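Local structure of E1 (Kluyveromyces marxianus, 3VX6) at residues A12-S17 against S212-N217; D40-Y45 against D65-P70; T46-N51 against L58-R63; Q146-T151 against N254-V259; C196-F201 against T232-R237. The protein is the N-terminal domain of Atg7, the E1-like enzyme that activates Atg12 and Atg8 for conjugation in autophagy. All blocks are in the same frame, centred on the assembly; numbering follows the deposited sequence.

From the N terminus, residues 12-17 open contact 1, a loop closed only at 212-217. Contacts 2 and 3 nest inside it: both start on strand 40-47 and fold the returning chain back against it, contact 3 closing at 58-63, nested in contact 2, which closes at 65-70. Contact 3 touches contact 1 where strand 59-62 pairs with strand 16-19. Residues 146-151 then begin contact 4, and 196-201 contact 5, before contact 1 closes, so contact 1 crosses both. Contact 5 ends at 232-237, nested in contact 4, which ends at 254-259. Contact 1 thus joins the N-terminal segment to the turn before helix 215-225, whose flanking strands pair in contact 5, while contact 4 ties two inter-strand loops together.

Contact 1: residues A12-S17 against S212-N217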
# COMPACT_ATOMS: atom_id res chain seq x y z
N ALA A 12 9.82 2.78 -5.12
CA ALA A 12 8.98 3.56 -6.01
C ALA A 12 7.72 3.95 -5.27
O ALA A 12 7.31 3.27 -4.33
CB ALA A 12 8.61 2.73 -7.24
N PRO A 13 7.10 5.07 -5.65
CA PRO A 13 5.88 5.43 -4.94
C PRO A 13 5.05 4.16 -5.07
O PRO A 13 5.00 3.58 -6.15
CB PRO A 13 5.33 6.59 -5.76
CG PRO A 13 5.87 6.32 -7.15
CD PRO A 13 7.28 5.91 -6.85
N SER A 14 4.45 3.71 -3.97
CA SER A 14 3.68 2.47 -3.97
C SER A 14 2.46 2.36 -4.90
O SER A 14 1.92 1.27 -5.08
CB SER A 14 3.24 2.14 -2.54
OG SER A 14 4.35 1.88 -1.69
N PHE A 15 2.05 3.47 -5.51
CA PHE A 15 0.88 3.46 -6.38
C PHE A 15 0.75 4.81 -7.07
O PHE A 15 1.37 5.80 -6.67
CB PHE A 15 -0.37 3.29 -5.54
CG PHE A 15 -0.68 4.51 -4.69
CD1 PHE A 15 0.19 4.89 -3.67
CD2 PHE A 15 -1.75 5.34 -5.00
CE1 PHE A 15 0.00 6.08 -2.97
CE2 PHE A 15 -1.94 6.54 -4.31
CZ PHE A 15 -1.07 6.91 -3.29
N GLN A 16 -0.10 4.82 -8.09
CA GLN A 16 -0.44 6.03 -8.82
C GLN A 16 -1.96 6.00 -8.81
O GLN A 16 -2.58 5.04 -9.27
CB GLN A 16 0.07 6.00 -10.26
CG GLN A 16 -0.41 7.18 -11.08
CD GLN A 16 0.39 7.40 -12.36
OE1 GLN A 16 0.00 8.19 -13.22
NE2 GLN A 16 1.51 6.69 -12.48
N SER A 17 -2.57 7.04 -8.25
CA SER A 17 -4.01 7.07 -8.18
C SER A 17 -4.65 7.33 -9.53
O SER A 17 -4.07 7.97 -10.42
CB SER A 17 -4.49 8.12 -7.17
OG SER A 17 -4.26 9.43 -7.63
N SER A 212 7.99 -1.34 -4.36
CA SER A 212 7.18 -0.22 -3.92
C SER A 212 7.61 0.19 -2.51
O SER A 212 8.07 -0.64 -1.73
CB SER A 212 5.71 -0.61 -3.97
OG SER A 212 5.53 -1.95 -3.56
N ALA A 213 7.48 1.48 -2.21
CA ALA A 213 7.85 2.00 -0.90
C ALA A 213 7.17 1.21 0.21
O ALA A 213 7.54 1.30 1.38
CB ALA A 213 7.45 3.49 -0.81
N VAL A 214 6.17 0.42 -0.16
CA VAL A 214 5.42 -0.37 0.82
C VAL A 214 6.23 -1.55 1.37
O VAL A 214 5.87 -2.16 2.38
CB VAL A 214 4.10 -0.86 0.19
CG1 VAL A 214 4.30 -2.20 -0.49
CG2 VAL A 214 3.02 -0.89 1.24
N THR A 215 7.34 -1.86 0.71
CA THR A 215 8.23 -2.93 1.15
C THR A 215 8.82 -2.64 2.54
O THR A 215 9.20 -3.56 3.29
CB THR A 215 9.42 -3.10 0.18
OG1 THR A 215 8.93 -3.26 -1.16
CG2 THR A 215 10.24 -4.32 0.56
N LYS A 216 8.93 -1.36 2.87
CA LYS A 216 9.47 -0.94 4.15
C LYS A 216 8.64 -1.48 5.27
O LYS A 216 9.15 -1.81 6.33
CB LYS A 216 9.48 0.57 4.23
CG LYS A 216 10.54 1.25 3.37
CD LYS A 216 10.48 2.78 3.52
CE LYS A 216 11.54 3.45 2.67
NZ LYS A 216 10.94 4.76 2.26
N ASN A 217 7.34 -1.50 5.02
CA ASN A 217 6.37 -2.04 5.96
C ASN A 217 6.82 -3.47 6.28
O ASN A 217 7.13 -3.79 7.43
CB ASN A 217 4.99 -2.05 5.30
CG ASN A 217 4.55 -0.66 4.85
OD1 ASN A 217 5.37 0.25 4.72
ND2 ASN A 217 3.26 -0.50 4.61
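Ala12 and Ser14 meet the type I beta turn Ser212-Thr215 that leads into helix 215-225, so the N-terminal segment is held against the lead-in to a helix nearly two hundred residues further on. One backbone hydrogen bond joins them: Ala213 N donates to Ala12 O at 2.8 Å, with an N-H...O angle of 153°, and the donor lies in the plane of the carbonyl. With the backbone bond of Ala12 to Pro211, this bond makes a single bridge between Ala12 and Ser212. Ser212 CA adds a CA-H...O contact to Ala12 O at 3.5 Å.

The side chain doing most of the touching is Ser14. Its chi1 of -64° sets the hydroxyl beside its own backbone N and over the turn, where Ser14 OG comes 2.8 Å from Val214 N. Three carbons of the turn surround Ser14 OG: Ser212 CB and Ala213 CB, each at 3.6 Å, and Val214 CB at 3.3 Å.

Outside partners fix the turn. Ser212 OG is hydrogen-bonded to Asp203 and to the backbone N of Phe204, and Ala213 O receives the hydroxyl of Ser144, at the end of strand 135-144. Further along the N-terminal segment, Gln16 pairs through its backbone with Leu58 and Ile60, joining strand 16-19 to the parallel strand 59-62.

Within the turn, Ser212 O takes two donors from one residue: Thr215 N at 2.8 Å, and the Thr215 OG1 hydroxyl, which lies 2.8 Å from Ser212 O and in the plane of that carbonyl.

Contact 2: residues D40-Y45 against D65-P70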
# COMPACT_ATOMS: atom_id res chain seq x y z
N ASP A 40 -16.31 12.15 6.12
CA ASP A 40 -16.63 10.78 5.72
C ASP A 40 -15.40 9.89 5.80
O ASP A 40 -14.37 10.20 5.21
CB ASP A 40 -17.17 10.75 4.28
CG ASP A 40 -18.20 11.84 4.01
OD1 ASP A 40 -19.37 11.70 4.42
OD2 ASP A 40 -17.82 12.85 3.37
N GLU A 41 -15.52 8.78 6.52
CA GLU A 41 -14.43 7.82 6.67
C GLU A 41 -14.93 6.49 6.09
O GLU A 41 -15.42 5.62 6.82
CB GLU A 41 -14.06 7.70 8.15
CG GLU A 41 -12.63 7.24 8.42
CD GLU A 41 -12.18 7.59 9.84
OE1 GLU A 41 -11.87 8.78 10.09
OE2 GLU A 41 -12.16 6.69 10.70
N LYS A 42 -14.82 6.36 4.77
CA LYS A 42 -15.27 5.18 4.04
C LYS A 42 -14.16 4.20 3.73
O LYS A 42 -13.00 4.56 3.64
CB LYS A 42 -15.91 5.58 2.71
CG LYS A 42 -17.44 5.65 2.69
CD LYS A 42 -17.96 7.01 3.08
CE LYS A 42 -19.48 7.01 3.14
NZ LYS A 42 -20.04 8.35 3.53
N ALA A 43 -14.54 2.95 3.56
CA ALA A 43 -13.57 1.93 3.21
C ALA A 43 -13.58 1.86 1.69
O ALA A 43 -14.64 1.86 1.08
CB ALA A 43 -13.97 0.58 3.79
N LEU A 44 -12.40 1.84 1.09
CA LEU A 44 -12.28 1.77 -0.35
C LEU A 44 -11.88 0.33 -0.70
O LEU A 44 -11.31 -0.38 0.12
CB LEU A 44 -11.23 2.77 -0.84
CG LEU A 44 -11.56 4.23 -0.52
CD1 LEU A 44 -10.37 5.13 -0.78
CD2 LEU A 44 -12.75 4.66 -1.35
N TYR A 45 -12.20 -0.09 -1.91
CA TYR A 45 -11.88 -1.43 -2.37
C TYR A 45 -11.54 -1.28 -3.82
O TYR A 45 -12.27 -0.65 -4.59
CB TYR A 45 -13.09 -2.38 -2.24
CG TYR A 45 -13.52 -2.67 -0.83
CD1 TYR A 45 -12.80 -3.57 -0.04
CD2 TYR A 45 -14.62 -2.04 -0.26
CE1 TYR A 45 -13.17 -3.82 1.28
CE2 TYR A 45 -15.00 -2.29 1.06
CZ TYR A 45 -14.27 -3.18 1.82
OH TYR A 45 -14.63 -3.43 3.13
N ASP A 65 -17.13 2.04 -8.29
CA ASP A 65 -17.20 0.74 -7.62
C ASP A 65 -16.22 0.62 -6.45
O ASP A 65 -16.39 -0.24 -5.57
CB ASP A 65 -16.94 -0.39 -8.63
CG ASP A 65 -15.57 -0.30 -9.28
OD1 ASP A 65 -15.42 0.44 -10.29
OD2 ASP A 65 -14.63 -0.96 -8.77
N SER A 66 -15.20 1.47 -6.42
CA SER A 66 -14.20 1.43 -5.36
C SER A 66 -14.76 1.53 -3.95
O SER A 66 -14.01 1.43 -2.97
CB SER A 66 -13.18 2.54 -5.59
OG SER A 66 -12.37 2.23 -6.70
N PHE A 67 -16.06 1.71 -3.83
CA PHE A 67 -16.66 1.82 -2.51
C PHE A 67 -17.32 0.55 -2.06
O PHE A 67 -17.57 0.35 -0.86
CB PHE A 67 -17.65 2.97 -2.49
CG PHE A 67 -17.01 4.32 -2.48
CD1 PHE A 67 -16.50 4.84 -1.29
CD2 PHE A 67 -16.90 5.06 -3.64
CE1 PHE A 67 -15.89 6.08 -1.27
CE2 PHE A 67 -16.30 6.31 -3.62
CZ PHE A 67 -15.79 6.82 -2.44
N GLN A 68 -17.58 -0.34 -3.01
CA GLN A 68 -18.22 -1.60 -2.69
C GLN A 68 -17.20 -2.73 -2.57
O GLN A 68 -16.31 -2.87 -3.40
CB GLN A 68 -19.27 -1.96 -3.75
CG GLN A 68 -20.36 -2.92 -3.25
CD GLN A 68 -21.24 -2.31 -2.14
OE1 GLN A 68 -20.74 -1.89 -1.09
NE2 GLN A 68 -22.55 -2.28 -2.37
N LYS A 69 -17.34 -3.53 -1.51
CA LYS A 69 -16.46 -4.66 -1.30
C LYS A 69 -16.83 -5.71 -2.34
O LYS A 69 -18.00 -6.07 -2.49
CB LYS A 69 -16.64 -5.24 0.11
CG LYS A 69 -15.77 -6.46 0.39
CD LYS A 69 -15.90 -6.92 1.83
CE LYS A 69 -14.99 -8.10 2.12
NZ LYS A 69 -15.03 -8.50 3.55
N PRO A 70 -15.83 -6.22 -3.07
CA PRO A 70 -16.11 -7.22 -4.09
C PRO A 70 -16.31 -8.65 -3.60
O PRO A 70 -16.40 -8.93 -2.41
CB PRO A 70 -14.91 -7.11 -5.03
CG PRO A 70 -14.36 -5.72 -4.75
CD PRO A 70 -14.49 -5.64 -3.26
O HOH W 1 -13.66 -5.90 4.86
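Tyr45, Phe67 and Ser66 account for most of this contact, in which the loop after strand 59-62 folds over strand 40-47, a strand whose backbone pairs with strand 78-86. Tyr45 lays one ring face against Lys69: Lys69 CB stands 3.6 Å from the centroid of the Tyr45 ring, 16° off its normal, in a CH-pi contact. Phe67 O lies at the edge of the same ring, near its plane, and Pro70 CD touches Tyr45 CB at 3.7 Å. Were Tyr45 cut back to an alanine, the aliphatic part of Lys69 would probably lose the face it rests on, and the water at the ring's far end its bond to the hydroxyl.

Ser66 acts through its backbone. Its carbonyl O accepts from Tyr45 N at 2.6 Å, the donor tilted 29° from the carbonyl plane. The loop is bent tightly here, with Gln68 N bonded to Asp65 O.

Phe67 heads back along the strand. Leu44 CD2 lies over the face of the Phe67 ring, 3.9 Å from its centroid, while Lys42 CB meets the ring's edge; Phe23 of helix 21-33 also stacks with Phe67. At the outer end a water joins Tyr45 OH and Lys69 NZ, lying 3.2 Å from each atom and accepting from the lysine.

Contact 3: residues T46-N51 against L58-R63; sequences TQLDLN and LAISLR
Thr46 of strand 40-47 meets strand 59-62 where the chain doubles back, residues 46-50 and 58-62 running nearly antiparallel, their end-to-end directions 157° apart. The Thr46 hydroxyl, carried to the side opposite its own N by a chi1 of -175°, faces Ser61, and Thr46 OG1 donates to Ser61 O at 3.0 Å, from above the carbonyl plane and not along a lone pair. The methyl branch turns to Ile60, Thr46 CG2 lying 3.9 Å from Ile60 CD1.

Further on, Leu48 and Leu58 cross at about a right angle. Both methyls of Leu58 bear on one branch point, with Leu58 CD1 3.4 Å and Leu58 CD2 3.5 Å from Leu48 CG.

The two strands belong to different sheets, 40-47 to a mixed sheet beside 78-86 and 59-62 to a small parallel pair with 16-19, and a water spans the gap between the backbones. It donates to Asp49 O and accepts from Ala59 N, each at 2.9 Å. Asp49 also forms an Asx turn: Asp49 OD2 accepts from Asn51 N at 3.0 Å, met from above the carboxylate plane, and is gripped by Gln52 N as well. Leu79 of strand 78-86 lies against Thr46, Leu48 and Ile60.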
# COMPACT_ATOMS: atom_id res chain seq x y z
N THR A 46 -10.42 -1.83 -4.22
CA THR A 46 -10.05 -1.74 -5.60
C THR A 46 -9.43 -3.06 -5.92
O THR A 46 -8.59 -3.56 -5.17
CB THR A 46 -9.08 -0.57 -5.82
OG1 THR A 46 -8.83 -0.42 -7.23
CG2 THR A 46 -7.78 -0.81 -5.08
N GLN A 47 -9.91 -3.68 -6.98
CA GLN A 47 -9.37 -4.97 -7.38
C GLN A 47 -8.01 -4.64 -7.93
O GLN A 47 -7.87 -3.90 -8.90
CB GLN A 47 -10.23 -5.61 -8.46
CG GLN A 47 -9.61 -6.84 -9.07
CD GLN A 47 -10.54 -7.49 -10.05
OE1 GLN A 47 -10.13 -7.88 -11.14
NE2 GLN A 47 -11.81 -7.61 -9.68
N LEU A 48 -6.99 -5.18 -7.29
CA LEU A 48 -5.64 -4.92 -7.71
C LEU A 48 -5.35 -5.61 -9.02
O LEU A 48 -5.41 -6.84 -9.13
CB LEU A 48 -4.65 -5.36 -6.62
CG LEU A 48 -3.83 -4.23 -5.97
CD1 LEU A 48 -4.69 -3.00 -5.75
CD2 LEU A 48 -3.25 -4.73 -4.65
N ASP A 49 -5.09 -4.81 -10.04
CA ASP A 49 -4.76 -5.35 -11.33
C ASP A 49 -3.26 -5.47 -11.26
O ASP A 49 -2.54 -4.51 -11.50
CB ASP A 49 -5.13 -4.37 -12.45
CG ASP A 49 -4.78 -4.91 -13.83
OD1 ASP A 49 -4.96 -4.17 -14.81
OD2 ASP A 49 -4.31 -6.07 -13.92
N LEU A 50 -2.80 -6.66 -10.88
CA LEU A 50 -1.37 -6.92 -10.76
C LEU A 50 -0.80 -7.26 -12.12
O LEU A 50 0.40 -7.54 -12.23
CB LEU A 50 -1.12 -8.06 -9.77
CG LEU A 50 -1.47 -7.74 -8.31
CD1 LEU A 50 -1.13 -8.93 -7.42
CD2 LEU A 50 -0.72 -6.50 -7.85
N ASN A 51 -1.65 -7.24 -13.14
CA ASN A 51 -1.24 -7.54 -14.51
C ASN A 51 -0.84 -6.28 -15.26
O ASN A 51 0.32 -6.09 -15.64
CB ASN A 51 -2.38 -8.20 -15.28
CG ASN A 51 -2.49 -9.67 -15.00
OD1 ASN A 51 -1.56 -10.44 -15.25
ND2 ASN A 51 -3.64 -10.08 -14.46
N LEU A 58 1.68 0.09 -9.13
CA LEU A 58 0.34 -0.43 -9.00
C LEU A 58 -0.58 0.73 -9.28
O LEU A 58 -0.30 1.87 -8.89
CB LEU A 58 0.09 -0.93 -7.58
CG LEU A 58 -1.36 -1.31 -7.31
CD1 LEU A 58 -1.70 -2.56 -8.10
CD2 LEU A 58 -1.58 -1.53 -5.83
N ALA A 59 -1.67 0.45 -9.98
CA ALA A 59 -2.61 1.51 -10.28
C ALA A 59 -3.76 1.32 -9.34
O ALA A 59 -4.41 0.27 -9.33
CB ALA A 59 -3.10 1.40 -11.71
N ILE A 60 -3.97 2.33 -8.50
CA ILE A 60 -5.10 2.30 -7.60
C ILE A 60 -6.16 2.99 -8.45
O ILE A 60 -6.16 4.21 -8.59
CB ILE A 60 -4.85 3.13 -6.29
CG1 ILE A 60 -3.85 2.40 -5.38
CG2 ILE A 60 -6.17 3.39 -5.56
CD1 ILE A 60 -4.32 1.07 -4.88
N SER A 61 -7.02 2.20 -9.07
CA SER A 61 -8.08 2.77 -9.89
C SER A 61 -9.37 2.84 -9.10
O SER A 61 -10.03 1.83 -8.84
CB SER A 61 -8.27 1.98 -11.18
OG SER A 61 -7.37 2.44 -12.16
N LEU A 62 -9.69 4.05 -8.70
CA LEU A 62 -10.88 4.32 -7.92
C LEU A 62 -11.96 4.82 -8.85
O LEU A 62 -11.90 5.94 -9.34
CB LEU A 62 -10.56 5.36 -6.85
CG LEU A 62 -9.48 4.96 -5.84
CD1 LEU A 62 -9.28 6.08 -4.84
CD2 LEU A 62 -9.91 3.70 -5.14
N ARG A 63 -12.94 3.97 -9.10
CA ARG A 63 -14.06 4.32 -9.95
C ARG A 63 -15.20 4.42 -8.96
O ARG A 63 -14.97 4.54 -7.76
CB ARG A 63 -14.34 3.20 -10.95
CG ARG A 63 -13.09 2.51 -11.47
CD ARG A 63 -13.42 1.25 -12.28
NE ARG A 63 -12.24 0.43 -12.54
CZ ARG A 63 -11.14 0.84 -13.18
NH1 ARG A 63 -11.05 2.09 -13.63
NH2 ARG A 63 -10.12 0.00 -13.38
O HOH W 2 -2.61 -1.61 -11.87

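Contact 4: residues Q146-T151 against N254-V259; sequences QSDGAT and NPSLKV
Gln146 O receives Lys258 N at 2.6 Å in a nearly straight bond, N-H...O 168°, with the donor almost in line with the carbonyl. Gln146 N returns a weak bond to Lys258 O, and two residues on Asp148 N donates to Ser256 O at 2.7 Å from above the carbonyl plane. These bonds flank a single backbone bridge between Ser147 and Leu257.

Ser147-Ala150 form a type II beta turn, with Gly149 at a positive phi that suits glycine. From just ahead of the turn, Gln146 NE2 donates to Ala150 O at 2.7 Å, from above the carbonyl plane, folding the amide back over its own loop.

Opposite, Asn254 makes an Asx turn: its OD1 accepts from Ser256 N at 2.6 Å and also lies 3.2 Å from Asp148 CB. Without the amide, as with a leucine at Asn254, Ser256 N is likely to lose this acceptor and the loop round Pro255 to become freer to shift. Asp148 OD2 lies 3.7 Å from Lys258 CB, but the lysine's ammonium is turned well away.

The contact thus joins the loop between strands 135-144 and 151-159 to the one between 243-250 and 260-262; Leu257 packs on Gln106 and Leu109 of helix 97-114, and Gln146 on Lys216 and Thr220 of helix 215-225.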
# COMPACT_ATOMS: atom_id res chain seq x y z
N GLN A 146 8.86 3.06 8.51
CA GLN A 146 10.17 2.52 8.79
C GLN A 146 10.70 3.18 10.05
O GLN A 146 10.16 4.18 10.52
CB GLN A 146 11.12 2.84 7.65
CG GLN A 146 11.32 4.33 7.45
CD GLN A 146 12.51 4.62 6.60
OE1 GLN A 146 12.50 4.39 5.39
NE2 GLN A 146 13.56 5.14 7.21
N SER A 147 11.77 2.62 10.61
CA SER A 147 12.38 3.20 11.80
C SER A 147 13.02 4.52 11.37
O SER A 147 13.57 4.63 10.28
CB SER A 147 13.44 2.25 12.35
OG SER A 147 14.18 2.87 13.39
N ASP A 148 12.94 5.52 12.24
CA ASP A 148 13.51 6.84 11.95
C ASP A 148 15.02 6.79 11.71
O ASP A 148 15.79 6.40 12.59
CB ASP A 148 13.20 7.79 13.11
CG ASP A 148 12.98 9.22 12.65
OD1 ASP A 148 12.75 10.09 13.52
OD2 ASP A 148 13.02 9.47 11.43
N GLY A 149 15.44 7.18 10.51
CA GLY A 149 16.86 7.16 10.19
C GLY A 149 17.22 5.84 9.55
O GLY A 149 18.35 5.63 9.10
N ALA A 150 16.25 4.94 9.49
CA ALA A 150 16.47 3.64 8.90
C ALA A 150 16.69 3.77 7.40
O ALA A 150 16.17 4.67 6.75
CB ALA A 150 15.29 2.70 9.18
N THR A 151 17.49 2.86 6.88
CA THR A 151 17.81 2.81 5.48
C THR A 151 17.90 1.32 5.17
O THR A 151 17.96 0.50 6.09
CB THR A 151 19.15 3.53 5.21
OG1 THR A 151 19.88 3.65 6.44
CG2 THR A 151 18.89 4.93 4.66
N ASN A 254 15.89 2.90 15.88
CA ASN A 254 15.38 4.11 16.52
C ASN A 254 13.93 3.90 16.98
O ASN A 254 13.15 3.22 16.32
CB ASN A 254 15.46 5.29 15.56
CG ASN A 254 14.95 6.57 16.18
OD1 ASN A 254 13.75 6.86 16.16
ND2 ASN A 254 15.86 7.34 16.77
N PRO A 255 13.56 4.47 18.15
CA PRO A 255 12.22 4.37 18.73
C PRO A 255 11.11 5.07 17.93
O PRO A 255 9.93 4.91 18.24
CB PRO A 255 12.39 5.01 20.11
CG PRO A 255 13.84 4.85 20.40
CD PRO A 255 14.48 5.14 19.09
N SER A 256 11.49 5.84 16.92
CA SER A 256 10.49 6.54 16.10
C SER A 256 10.21 5.88 14.76
O SER A 256 11.05 5.19 14.19
CB SER A 256 10.92 7.99 15.86
OG SER A 256 10.86 8.74 17.06
N LEU A 257 9.00 6.12 14.25
CA LEU A 257 8.57 5.57 12.98
C LEU A 257 8.51 6.71 11.97
O LEU A 257 7.93 7.75 12.25
CB LEU A 257 7.18 4.95 13.14
CG LEU A 257 6.82 3.79 12.22
CD1 LEU A 257 7.72 2.61 12.55
CD2 LEU A 257 5.36 3.43 12.41
N LYS A 258 9.12 6.54 10.80
CA LYS A 258 9.08 7.60 9.80
C LYS A 258 8.12 7.18 8.71
O LYS A 258 8.42 6.29 7.91
CB LYS A 258 10.48 7.86 9.22
CG LYS A 258 10.61 9.13 8.36
CD LYS A 258 10.11 8.91 6.94
CE LYS A 258 10.21 10.19 6.07
NZ LYS A 258 9.19 11.25 6.39
N VAL A 259 6.95 7.82 8.66
CA VAL A 259 5.97 7.47 7.65
C VAL A 259 5.85 8.45 6.48
O VAL A 259 5.92 9.66 6.65
CB VAL A 259 4.58 7.30 8.26
CG1 VAL A 259 3.68 6.54 7.29
CG2 VAL A 259 4.67 6.58 9.60

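Contact 5: residues C196-F201 against T232-R237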
# COMPACT_ATOMS: atom_id res chain seq x y z
N CYS A 196 10.16 -18.55 8.89
CA CYS A 196 10.16 -18.63 7.43
C CYS A 196 11.53 -18.27 6.85
O CYS A 196 12.29 -17.52 7.46
CB CYS A 196 9.11 -17.70 6.84
SG CYS A 196 9.52 -15.96 7.00
N GLU A 197 11.82 -18.80 5.67
CA GLU A 197 13.09 -18.55 4.99
C GLU A 197 12.99 -17.20 4.33
O GLU A 197 14.00 -16.51 4.13
CB GLU A 197 13.37 -19.58 3.89
CG GLU A 197 13.56 -20.99 4.37
CD GLU A 197 12.26 -21.74 4.49
OE1 GLU A 197 11.59 -21.93 3.44
OE2 GLU A 197 11.92 -22.15 5.63
N LYS A 198 11.77 -16.83 3.96
CA LYS A 198 11.53 -15.58 3.29
C LYS A 198 10.08 -15.20 3.18
O LYS A 198 9.19 -15.96 3.53
CB LYS A 198 12.16 -15.62 1.90
CG LYS A 198 11.81 -16.83 1.08
CD LYS A 198 12.84 -16.99 -0.02
CE LYS A 198 12.51 -18.15 -0.94
NZ LYS A 198 13.64 -18.42 -1.87
N VAL A 199 9.88 -13.99 2.68
CA VAL A 199 8.58 -13.40 2.46
C VAL A 199 8.39 -13.16 0.98
O VAL A 199 9.27 -12.63 0.32
CB VAL A 199 8.47 -12.05 3.19
CG1 VAL A 199 7.23 -11.28 2.73
CG2 VAL A 199 8.44 -12.30 4.69
N VAL A 200 7.24 -13.55 0.45
CA VAL A 200 6.94 -13.36 -0.97
C VAL A 200 5.92 -12.23 -1.08
O VAL A 200 4.89 -12.23 -0.40
CB VAL A 200 6.43 -14.66 -1.63
CG1 VAL A 200 7.52 -15.71 -1.55
CG2 VAL A 200 5.21 -15.18 -0.92
N PHE A 201 6.22 -11.26 -1.93
CA PHE A 201 5.38 -10.09 -2.10
C PHE A 201 5.04 -9.81 -3.56
O PHE A 201 5.92 -9.75 -4.42
CB PHE A 201 6.13 -8.90 -1.47
CG PHE A 201 5.51 -7.55 -1.74
CD1 PHE A 201 6.33 -6.47 -2.06
CD2 PHE A 201 4.15 -7.35 -1.62
CE1 PHE A 201 5.80 -5.22 -2.27
CE2 PHE A 201 3.61 -6.09 -1.83
CZ PHE A 201 4.42 -5.03 -2.15
N THR A 232 14.85 -11.82 3.61
CA THR A 232 14.71 -12.11 2.19
C THR A 232 13.28 -11.93 1.73
O THR A 232 12.36 -12.43 2.35
CB THR A 232 15.15 -13.54 1.88
OG1 THR A 232 16.56 -13.67 2.13
CG2 THR A 232 14.84 -13.88 0.44
N ILE A 233 13.11 -11.22 0.63
CA ILE A 233 11.77 -10.98 0.11
C ILE A 233 11.68 -11.22 -1.39
O ILE A 233 12.47 -10.67 -2.16
CB ILE A 233 11.33 -9.53 0.37
CG1 ILE A 233 11.33 -9.27 1.88
CG2 ILE A 233 9.96 -9.29 -0.25
CD1 ILE A 233 11.13 -7.82 2.24
N CYS A 234 10.73 -12.05 -1.79
CA CYS A 234 10.51 -12.35 -3.20
C CYS A 234 9.51 -11.33 -3.75
O CYS A 234 8.40 -11.21 -3.25
CB CYS A 234 9.93 -13.76 -3.37
SG CYS A 234 11.03 -15.06 -2.84
N PHE A 235 9.92 -10.60 -4.77
CA PHE A 235 9.05 -9.59 -5.37
C PHE A 235 8.50 -10.11 -6.68
O PHE A 235 9.19 -10.09 -7.70
CB PHE A 235 9.84 -8.30 -5.57
CG PHE A 235 10.31 -7.68 -4.28
CD1 PHE A 235 9.41 -7.06 -3.41
CD2 PHE A 235 11.65 -7.75 -3.91
CE1 PHE A 235 9.84 -6.52 -2.20
CE2 PHE A 235 12.09 -7.21 -2.69
CZ PHE A 235 11.18 -6.59 -1.84
N LEU A 236 7.27 -10.59 -6.66
CA LEU A 236 6.66 -11.12 -7.86
C LEU A 236 5.97 -10.07 -8.71
O LEU A 236 5.25 -9.21 -8.21
CB LEU A 236 5.68 -12.24 -7.52
CG LEU A 236 6.39 -13.48 -6.97
CD1 LEU A 236 6.79 -13.24 -5.53
CD2 LEU A 236 5.47 -14.68 -7.07
N ARG A 237 6.21 -10.16 -10.01
CA ARG A 237 5.64 -9.25 -10.99
C ARG A 237 5.16 -10.03 -12.22
O ARG A 237 5.84 -10.94 -12.70
CB ARG A 237 6.68 -8.21 -11.44
CG ARG A 237 6.93 -7.03 -10.49
CD ARG A 237 8.07 -7.27 -9.51
NE ARG A 237 8.45 -6.05 -8.80
CZ ARG A 237 9.23 -5.10 -9.30
NH1 ARG A 237 9.73 -5.22 -10.53
NH2 ARG A 237 9.52 -4.03 -8.58
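Phe201 and Phe235 meet across two neighbouring parallel strands, 198-202 and 231-236, which with helix 215-225 between them form a beta-alpha-beta unit. At its base, Phe201 CB lies 3.7 Å from Cys234 O and 4.0 Å from Ile233 CG2, two residues before its partner Phe235 and on the same face. A chi1 of 171° turns the Phe201 ring away from its own N, and Phe201 CD1 comes 3.4 Å from Phe235 CD1. The rings meet rim to rim, neither over the other's face, with centroids 6.0 Å apart and planes at 76°. At the tip, Phe201 CZ touches Val214 CG1, and Phe201 CE1 approaches Ser212 OG at 3.5 Å, so the ring reaches the turn ahead of helix 215-225. Ile233 CG2 sits over one face of the Phe235 ring.

Four backbone bonds hold the strands in register, their short axes inclined by 19°: Val199 N to Thr232 O, Cys234 N to Val199 O, Phe201 N to Cys234 O and Leu236 N to Phe201 O. Val199 and Phe201 each give their N-H and C=O to the other strand, the usual parallel pattern.

The reverse face carries Val200 and Cys234, with Val200 CG1 3.6 Å from Cys234 CB. Lys198, extended beyond CG, crosses Thr232 at a slant, Lys198 CB lying 3.5 Å from Thr232 CG2, and Lys198 NZ forms a salt bridge with Glu244.

Strand 177-181 continues the sheet beyond 198-202 and strand 243-250 beyond 231-236, while helix 215-225 lies against the face of Val199 and Phe201, bringing Trp222 to Val199 and Ile218 to Phe201.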